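Similar to yteR (Bacilus subtilis) (Clostridium acetobutylicum, PDB 4WU0) is a family 105 glycoside hydrolase that probably cleaves unsaturated rhamnogalacturonan oligosaccharides derived from pectin. Local coordinates at residues L47-I50 against I51-D55; H109-T112 against K113-F117; K239-N243 against A244-W248. All coordinates share one frame; numbering follows the deposited sequence.

Contact 1: L47-I50 against I51-D55; sequences LDFI and IKTMD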
loop_
_atom_site.group_PDB
_atom_site.type_symbol
_atom_site.label_atom_id
_atom_site.label_comp_id
_atom_site.label_asym_id
_atom_site.label_seq_id
_atom_site.Cartn_x
_atom_site.Cartn_y
_atom_site.Cartn_z
ATOM N N LEU A 47 7.817 -6.625 -18.978
ATOM C CA LEU A 47 6.734 -7.608 -18.904
ATOM C C LEU A 47 7.314 -8.989 -18.647
ATOM O O LEU A 47 6.825 -9.742 -17.800
ATOM C CB LEU A 47 5.901 -7.609 -20.186
ATOM C CG LEU A 47 4.802 -8.668 -20.258
ATOM C CD1 LEU A 47 3.840 -8.484 -19.095
ATOM C CD2 LEU A 47 4.063 -8.616 -21.603
ATOM N N ASP A 48 8.389 -9.316 -19.349
ATOM C CA ASP A 48 9.013 -10.622 -19.170
ATOM C C ASP A 48 9.507 -10.836 -17.742
ATOM O O ASP A 48 9.374 -11.929 -17.206
ATOM C CB ASP A 48 10.163 -10.813 -20.158
ATOM C CG ASP A 48 9.686 -10.980 -21.583
ATOM O OD1 ASP A 48 8.515 -11.371 -21.782
ATOM O OD2 ASP A 48 10.494 -10.731 -22.503
ATOM N N PHE A 49 10.052 -9.788 -17.122
ATOM C CA PHE A 49 10.474 -9.856 -15.732
ATOM C C PHE A 49 9.308 -10.138 -14.803
ATOM O O PHE A 49 9.418 -10.928 -13.875
ATOM C CB PHE A 49 11.162 -8.560 -15.295
ATOM C CG PHE A 49 11.662 -8.591 -13.882
ATOM C CD1 PHE A 49 12.794 -9.312 -13.559
ATOM C CD2 PHE A 49 10.994 -7.910 -12.881
ATOM C CE1 PHE A 49 13.266 -9.348 -12.265
ATOM C CE2 PHE A 49 11.472 -7.928 -11.572
ATOM C CZ PHE A 49 12.609 -8.673 -11.275
ATOM N N ILE A 50 8.190 -9.482 -15.062
ATOM C CA ILE A 50 6.987 -9.699 -14.261
ATOM C C ILE A 50 6.502 -11.133 -14.405
ATOM O O ILE A 50 6.222 -11.797 -13.415
ATOM C CB ILE A 50 5.893 -8.707 -14.656
ATOM C CG1 ILE A 50 6.341 -7.291 -14.311
ATOM C CG2 ILE A 50 4.600 -9.009 -13.908
ATOM C CD1 ILE A 50 5.476 -6.227 -14.947
ATOM N N ILE A 51 6.452 -11.618 -15.637
ATOM C CA ILE A 51 5.995 -12.968 -15.896
ATOM C C ILE A 51 6.882 -13.979 -15.179
ATOM O O ILE A 51 6.385 -14.888 -14.496
ATOM C CB ILE A 51 5.961 -13.239 -17.412
ATOM C CG1 ILE A 51 4.848 -12.406 -18.070
ATOM C CG2 ILE A 51 5.773 -14.721 -17.708
ATOM C CD1 ILE A 51 4.882 -12.398 -19.612
ATOM N N LYS A 52 8.196 -13.821 -15.336
ATOM C CA LYS A 52 9.153 -14.764 -14.775
ATOM C C LYS A 52 9.056 -14.790 -13.255
ATOM O O LYS A 52 9.100 -15.862 -12.650
ATOM C CB LYS A 52 10.580 -14.418 -15.220
ATOM C CG LYS A 52 11.685 -15.028 -14.356
ATOM C CD LYS A 52 13.073 -14.633 -14.844
ATOM C CE LYS A 52 13.383 -13.158 -14.615
ATOM N NZ LYS A 52 13.722 -12.885 -13.196
ATOM N N THR A 53 8.898 -13.615 -12.641
ATOM C CA THR A 53 8.762 -13.532 -11.186
ATOM C C THR A 53 7.497 -14.300 -10.732
ATOM O O THR A 53 7.540 -15.125 -9.808
ATOM C CB THR A 53 8.703 -12.063 -10.724
ATOM O OG1 THR A 53 9.925 -11.404 -11.090
ATOM C CG2 THR A 53 8.500 -11.964 -9.201
ATOM N N MET A 54 6.385 -14.062 -11.406
ATOM C CA MET A 54 5.138 -14.689 -10.969
ATOM C C MET A 54 5.081 -16.168 -11.295
ATOM O O MET A 54 4.287 -16.886 -10.703
ATOM C CB MET A 54 3.925 -13.964 -11.530
ATOM C CG MET A 54 3.754 -12.555 -10.986
ATOM S SD MET A 54 3.690 -12.448 -9.194
ATOM C CE MET A 54 2.207 -13.343 -8.904
ATOM N N ASP A 55 5.937 -16.635 -12.203
ATOM C CA ASP A 55 6.013 -18.061 -12.500
ATOM C C ASP A 55 6.441 -18.890 -11.296
ATOM O O ASP A 55 6.181 -20.099 -11.231
ATOM C CB ASP A 55 6.936 -18.332 -13.692
ATOM C CG ASP A 55 6.241 -18.137 -15.045
ATOM O OD1 ASP A 55 4.994 -18.167 -15.120
ATOM O OD2 ASP A 55 6.955 -17.973 -16.055
#
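Thr-53 and Phe-49, one turn apart on a helix, are tied by two hydrogen bonds to one carbonyl. The hydroxyl OG1 of Thr-53 donates to Phe-49 O at 2.9 Å, and Thr-53 N donates to the same oxygen at 3.0 Å. The two donors reach that carbonyl from opposite faces of its plane, so a single oxygen is gripped by backbone and side chain together. With OG1 beside its own backbone N (chi1 -61°), the threonine can turn the hydroxyl back along the helix. The other i to i+4 backbone bonds run from Ile-51 N to Leu-47 O, Lys-52 N to Asp-48 O and Met-54 N to Ile-50 O. Asp-48 itself sends its carboxylate to Lys-44, a salt bridge along the same helix.

Helix 44-54 belongs to the (alpha/alpha)6 barrel expected of this family, of the six-hairpin clan; it packs between helices 25-41 and 80-90.

The Phe-49 ring lies with one face under Thr-53 OG1, which sits 3.8 Å above the plane over the ring centre. Lys-52, bent at chi3 and chi4, brings NZ obliquely to the same ring, 3.7 Å from Phe-49 CE1. Among the aliphatic groups, Leu-47 CG meets Ile-51 CD1 at 3.8 Å. Ile-50 and Ile-51 both touch Leu-86 of helix 80-90, whereas Phe-49 turns to Ile-34 of helix 25-41.

Contact 2: H109-T112 against K113-F117; sequences HPRT and KENVF
A type I beta turn from Thr-112 to Asn-115 folds the chain back on itself after helix 93-108, and a single beta bridge pairs Arg-111 with Phe-117 beyond it. The turn is closed by Asn-115 N, which donates to Thr-112 O at 2.9 Å. Next to it, Thr-112 N donates to Val-116 O at 2.8 Å.

The threonine hydroxyl braces the turn and the residue after it. Its OG1 sits between the backbone N and the carbonyl carbon (chi1 64°), which brings it within 3.1 Å of Val-116 N and lets it accept that bond; a weak one comes from Glu-114 N. A water joins Thr-112 OG1 to Glu-114 OE1, and that carboxylate oxygen also takes a bond from Asn-165 of helix 152-166.

Arg-111 runs extended from CG to NE alongside Phe-117, its guanidinium turned 52° from the ring. Asp-154 of helix 152-166 forms a salt bridge with NH2, which helps fix the group's position. Farther from the turn, the rings of His-109 and Phe-117 meet obliquely, their planes at 70°, with His-109 CD2 3.8 Å from Phe-117 CB; the imidazole is held at both nitrogens, by Gln-105 and by the carbonyl of Trp-118. Over one face of the Arg-111 guanidinium stands Phe-117 CE1, 3.3 Å above the plane, while at its edge NH1 donates to Asn-115 O at 2.9 Å.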
loop_
_atom_site.group_PDB
_atom_site.type_symbol
_atom_site.label_atom_id
_atom_site.label_comp_id
_atom_site.label_asym_id
_atom_site.label_seq_id
_atom_site.Cartn_x
_atom_site.Cartn_y
_atom_site.Cartn_z
ATOM N N HIS A 109 -14.003 -14.803 4.399
ATOM C CA HIS A 109 -13.014 -14.118 5.217
ATOM C C HIS A 109 -13.732 -13.436 6.378
ATOM O O HIS A 109 -14.756 -12.790 6.164
ATOM C CB HIS A 109 -12.262 -13.077 4.388
ATOM C CG HIS A 109 -11.080 -12.484 5.085
ATOM N ND1 HIS A 109 -9.785 -12.805 4.753
ATOM C CD2 HIS A 109 -10.995 -11.583 6.093
ATOM C CE1 HIS A 109 -8.950 -12.143 5.534
ATOM N NE2 HIS A 109 -9.662 -11.388 6.354
ATOM N N PRO A 110 -13.248 -13.637 7.615
ATOM C CA PRO A 110 -14.002 -13.138 8.765
ATOM C C PRO A 110 -14.081 -11.624 8.828
ATOM O O PRO A 110 -13.156 -10.930 8.398
ATOM C CB PRO A 110 -13.245 -13.712 9.978
ATOM C CG PRO A 110 -11.871 -14.005 9.464
ATOM C CD PRO A 110 -12.070 -14.414 8.029
ATOM N N ARG A 111 -15.183 -11.133 9.379
ATOM C CA ARG A 111 -15.463 -9.702 9.422
ATOM C C ARG A 111 -15.817 -9.220 10.817
ATOM O O ARG A 111 -16.307 -9.990 11.654
ATOM C CB ARG A 111 -16.613 -9.372 8.484
ATOM C CG ARG A 111 -16.263 -9.513 7.017
ATOM C CD ARG A 111 -17.504 -9.496 6.193
ATOM N NE ARG A 111 -17.316 -9.744 4.760
ATOM C CZ ARG A 111 -17.314 -8.809 3.812
ATOM N NH1 ARG A 111 -17.421 -7.518 4.118
ATOM N NH2 ARG A 111 -17.203 -9.171 2.538
ATOM N N THR A 112 -15.573 -7.934 11.053
ATOM C CA THR A 112 -15.948 -7.296 12.309
ATOM C C THR A 112 -17.453 -7.104 12.360
ATOM O O THR A 112 -18.169 -7.406 11.392
ATOM C CB THR A 112 -15.320 -5.909 12.446
ATOM O OG1 THR A 112 -15.857 -5.069 11.419
ATOM C CG2 THR A 112 -13.812 -5.977 12.309
ATOM N N LYS A 113 -17.942 -6.608 13.486
ATOM C CA LYS A 113 -19.378 -6.409 13.667
ATOM C C LYS A 113 -19.945 -5.437 12.621
ATOM O O LYS A 113 -21.136 -5.492 12.285
ATOM C CB LYS A 113 -19.679 -5.929 15.093
ATOM C CG LYS A 113 -19.290 -4.491 15.354
ATOM C CD LYS A 113 -19.613 -3.995 16.786
ATOM C CE LYS A 113 -18.948 -4.819 17.883
ATOM N NZ LYS A 113 -18.985 -4.118 19.207
ATOM N N GLU A 114 -19.087 -4.557 12.112
ATOM C CA GLU A 114 -19.463 -3.599 11.065
ATOM C C GLU A 114 -19.019 -4.031 9.667
ATOM O O GLU A 114 -18.909 -3.204 8.751
ATOM C CB GLU A 114 -18.886 -2.230 11.391
ATOM C CG GLU A 114 -19.352 -1.691 12.719
ATOM C CD GLU A 114 -18.605 -0.449 13.127
ATOM O OE1 GLU A 114 -17.374 -0.557 13.341
ATOM O OE2 GLU A 114 -19.256 0.616 13.230
ATOM N N ASN A 115 -18.757 -5.324 9.511
ATOM C CA ASN A 115 -18.513 -5.934 8.201
ATOM C C ASN A 115 -17.214 -5.558 7.516
ATOM O O ASN A 115 -17.099 -5.644 6.286
ATOM C CB ASN A 115 -19.717 -5.723 7.263
ATOM C CG ASN A 115 -20.749 -6.813 7.427
ATOM O OD1 ASN A 115 -20.415 -7.996 7.374
ATOM N ND2 ASN A 115 -22.004 -6.425 7.681
ATOM N N VAL A 116 -16.201 -5.208 8.305
ATOM C CA VAL A 116 -14.864 -4.972 7.772
ATOM C C VAL A 116 -14.036 -6.244 7.926
ATOM O O VAL A 116 -14.092 -6.905 8.961
ATOM C CB VAL A 116 -14.172 -3.806 8.503
ATOM C CG1 VAL A 116 -12.819 -3.526 7.924
ATOM C CG2 VAL A 116 -15.069 -2.558 8.475
ATOM N N PHE A 117 -13.285 -6.612 6.901
ATOM C CA PHE A 117 -12.398 -7.773 7.000
ATOM C C PHE A 117 -11.454 -7.656 8.218
ATOM O O PHE A 117 -10.767 -6.636 8.400
ATOM C CB PHE A 117 -11.505 -7.871 5.761
ATOM C CG PHE A 117 -12.241 -8.072 4.451
ATOM C CD1 PHE A 117 -13.239 -9.029 4.319
ATOM C CD2 PHE A 117 -11.880 -7.334 3.337
ATOM C CE1 PHE A 117 -13.886 -9.217 3.095
ATOM C CE2 PHE A 117 -12.503 -7.517 2.119
ATOM C CZ PHE A 117 -13.509 -8.460 1.997
HETATM O O HOH W 1 -15.853 -2.894 12.945
#

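Contact 3: K239-N243 against A244-W248; sequences KVQDN and ASKVW
Past the end of helix 223-240 the chain makes a tight bend, with Asp-242 and Ser-245 facing each other inside it. Asp-242 OD2 accepts from Ser-245 OG at 2.7 Å on its anti lone pair, and from Ser-245 N at 3.0 Å, which comes from above the carboxylate plane. The aspartate can reach both because its CG stands opposite the backbone N (chi1 -179°), pointing the carboxylate across the bend. Its second oxygen, OD1, accepts a hydrogen bond from a water that in turn accepts from Ala-244 N, so the carboxylate holds two successive backbone N-H groups of the loop, one directly and one through water.

Ser-245 OG also accepts from Val-247 N at 3.2 Å, an ST turn; the serine hydroxyl thus gives to the aspartate and receives from the chain ahead. Backbone bonds draw the two limbs together: Asp-242 N to Val-247 O, at 2.8 Å, and Lys-246 N to Asp-242 O. Within the helical barrel this bend lies between helix 223-240 and helix 264-279, with helix 288-302 against Gln-241 and Val-247.

Lys-246, bent at chi2, folds over the turn and lies beside Asn-243, NZ donating to Asn-243 O at 2.7 Å in the carbonyl plane on a lone pair. At the base of the bend, near helix 223-240, the extended Gln-241 side chain passes over the Trp-248 indole: its CG makes a CH-pi contact, 4.1 Å from the centroid of the six-membered ring and over the face. Gln-241 NE2 then goes on to Lys-246 O at 2.9 Å, meeting it from above the carbonyl plane. The indole NE1 donates to Leu-237 O of helix 223-240, and Ile-270, Val-271 and Leu-274 of helix 264-279 also touch the Trp-248 side chain.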
loop_
_atom_site.group_PDB
_atom_site.type_symbol
_atom_site.label_atom_id
_atom_site.label_comp_id
_atom_site.label_asym_id
_atom_site.label_seq_id
_atom_site.Cartn_x
_atom_site.Cartn_y
_atom_site.Cartn_z
ATOM N N LYS A 239 0.111 18.734 7.349
ATOM C CA LYS A 239 0.428 19.376 8.625
ATOM C C LYS A 239 1.669 18.806 9.308
ATOM O O LYS A 239 2.319 19.508 10.078
ATOM C CB LYS A 239 -0.752 19.288 9.597
ATOM C CG LYS A 239 -1.952 20.177 9.229
ATOM C CD LYS A 239 -3.111 19.933 10.206
ATOM C CE LYS A 239 -4.318 20.747 9.823
ATOM N NZ LYS A 239 -5.535 20.317 10.565
ATOM N N VAL A 240 1.986 17.544 9.046
ATOM C CA VAL A 240 3.130 16.903 9.679
ATOM C C VAL A 240 4.284 16.620 8.726
ATOM O O VAL A 240 5.268 15.998 9.121
ATOM C CB VAL A 240 2.733 15.620 10.465
ATOM C CG1 VAL A 240 1.836 16.000 11.655
ATOM C CG2 VAL A 240 2.092 14.563 9.557
ATOM N N GLN A 241 4.192 17.123 7.496
ATOM C CA GLN A 241 5.299 17.018 6.557
ATOM C C GLN A 241 6.503 17.710 7.166
ATOM O O GLN A 241 6.373 18.801 7.706
ATOM C CB GLN A 241 4.943 17.698 5.243
ATOM C CG GLN A 241 5.989 17.600 4.148
ATOM C CD GLN A 241 5.676 18.510 2.960
ATOM O OE1 GLN A 241 5.176 19.615 3.127
ATOM N NE2 GLN A 241 5.991 18.054 1.775
ATOM N N ASP A 242 7.677 17.099 7.042
ATOM C CA ASP A 242 8.907 17.745 7.524
ATOM C C ASP A 242 9.238 18.949 6.635
ATOM O O ASP A 242 9.313 18.834 5.407
ATOM C CB ASP A 242 10.050 16.747 7.533
ATOM C CG ASP A 242 11.351 17.350 8.049
ATOM O OD1 ASP A 242 11.328 17.874 9.184
ATOM O OD2 ASP A 242 12.375 17.320 7.310
ATOM N N ASN A 243 9.416 20.113 7.246
ATOM C CA ASN A 243 9.612 21.337 6.476
ATOM C C ASN A 243 10.909 21.350 5.669
ATOM O O ASN A 243 10.938 21.807 4.543
ATOM C CB ASN A 243 9.613 22.567 7.377
ATOM C CG ASN A 243 9.693 23.846 6.580
ATOM O OD1 ASN A 243 8.912 24.052 5.649
ATOM N ND2 ASN A 243 10.670 24.688 6.899
ATOM N N ALA A 244 11.986 20.864 6.257
ATOM C CA ALA A 244 13.285 20.925 5.594
ATOM C C ALA A 244 13.362 19.936 4.427
ATOM O O ALA A 244 13.755 20.289 3.327
ATOM C CB ALA A 244 14.384 20.652 6.596
ATOM N N SER A 245 12.958 18.694 4.660
ATOM C CA SER A 245 13.125 17.630 3.675
ATOM C C SER A 245 11.945 17.477 2.714
ATOM O O SER A 245 12.098 16.940 1.623
ATOM C CB SER A 245 13.320 16.309 4.391
ATOM O OG SER A 245 12.129 15.911 5.044
ATOM N N LYS A 246 10.772 17.923 3.156
ATOM C CA LYS A 246 9.511 17.756 2.422
ATOM C C LYS A 246 8.993 16.327 2.388
ATOM O O LYS A 246 8.109 16.024 1.586
ATOM C CB LYS A 246 9.590 18.331 0.996
ATOM C CG LYS A 246 10.063 19.770 0.961
ATOM C CD LYS A 246 9.238 20.677 1.855
ATOM C CE LYS A 246 9.700 22.137 1.725
ATOM N NZ LYS A 246 9.207 23.008 2.829
ATOM N N VAL A 247 9.509 15.470 3.268
ATOM C CA VAL A 247 9.020 14.104 3.371
ATOM C C VAL A 247 8.511 13.837 4.799
ATOM O O VAL A 247 8.269 14.798 5.570
ATOM C CB VAL A 247 10.039 13.068 2.829
ATOM C CG1 VAL A 247 10.453 13.478 1.386
ATOM C CG2 VAL A 247 11.269 12.932 3.708
ATOM N N TRP A 248 8.298 12.560 5.128
ATOM C CA TRP A 248 7.575 12.183 6.327
ATOM C C TRP A 248 8.350 11.230 7.233
ATOM O O TRP A 248 9.170 10.447 6.766
ATOM C CB TRP A 248 6.210 11.576 5.949
ATOM C CG TRP A 248 5.233 12.624 5.499
ATOM C CD1 TRP A 248 4.322 13.263 6.272
ATOM C CD2 TRP A 248 5.079 13.157 4.172
ATOM N NE1 TRP A 248 3.630 14.172 5.529
ATOM C CE2 TRP A 248 4.069 14.136 4.238
ATOM C CE3 TRP A 248 5.708 12.913 2.945
ATOM C CZ2 TRP A 248 3.650 14.873 3.108
ATOM C CZ3 TRP A 248 5.310 13.652 1.832
ATOM C CH2 TRP A 248 4.295 14.628 1.930
HETATM O O HOH W 2 12.367 20.325 9.224
#

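In the fold
The three contacts share no helix or strand; their centres lie 34 to 36 Å apart, with contacts 1 and 3 on opposite sides of the chain's centre. Contact 1 is the most buried, a regular helix turn whose side chains pack on two neighbouring helices. Contacts 2 and 3 are partly buried bends in loops that follow helices 93-108 and 223-240, and both lean on later helices, 152-166 in one case and 264-279 and 288-302 in the other. Their chemistry shifts: side-chain hydroxyls and charged groups bond to turn backbone in both, with a water in each, whereas contact 1 relies on regular helical bonding and apolar packing, with one threonine hydroxyl added to a backbone carbonyl.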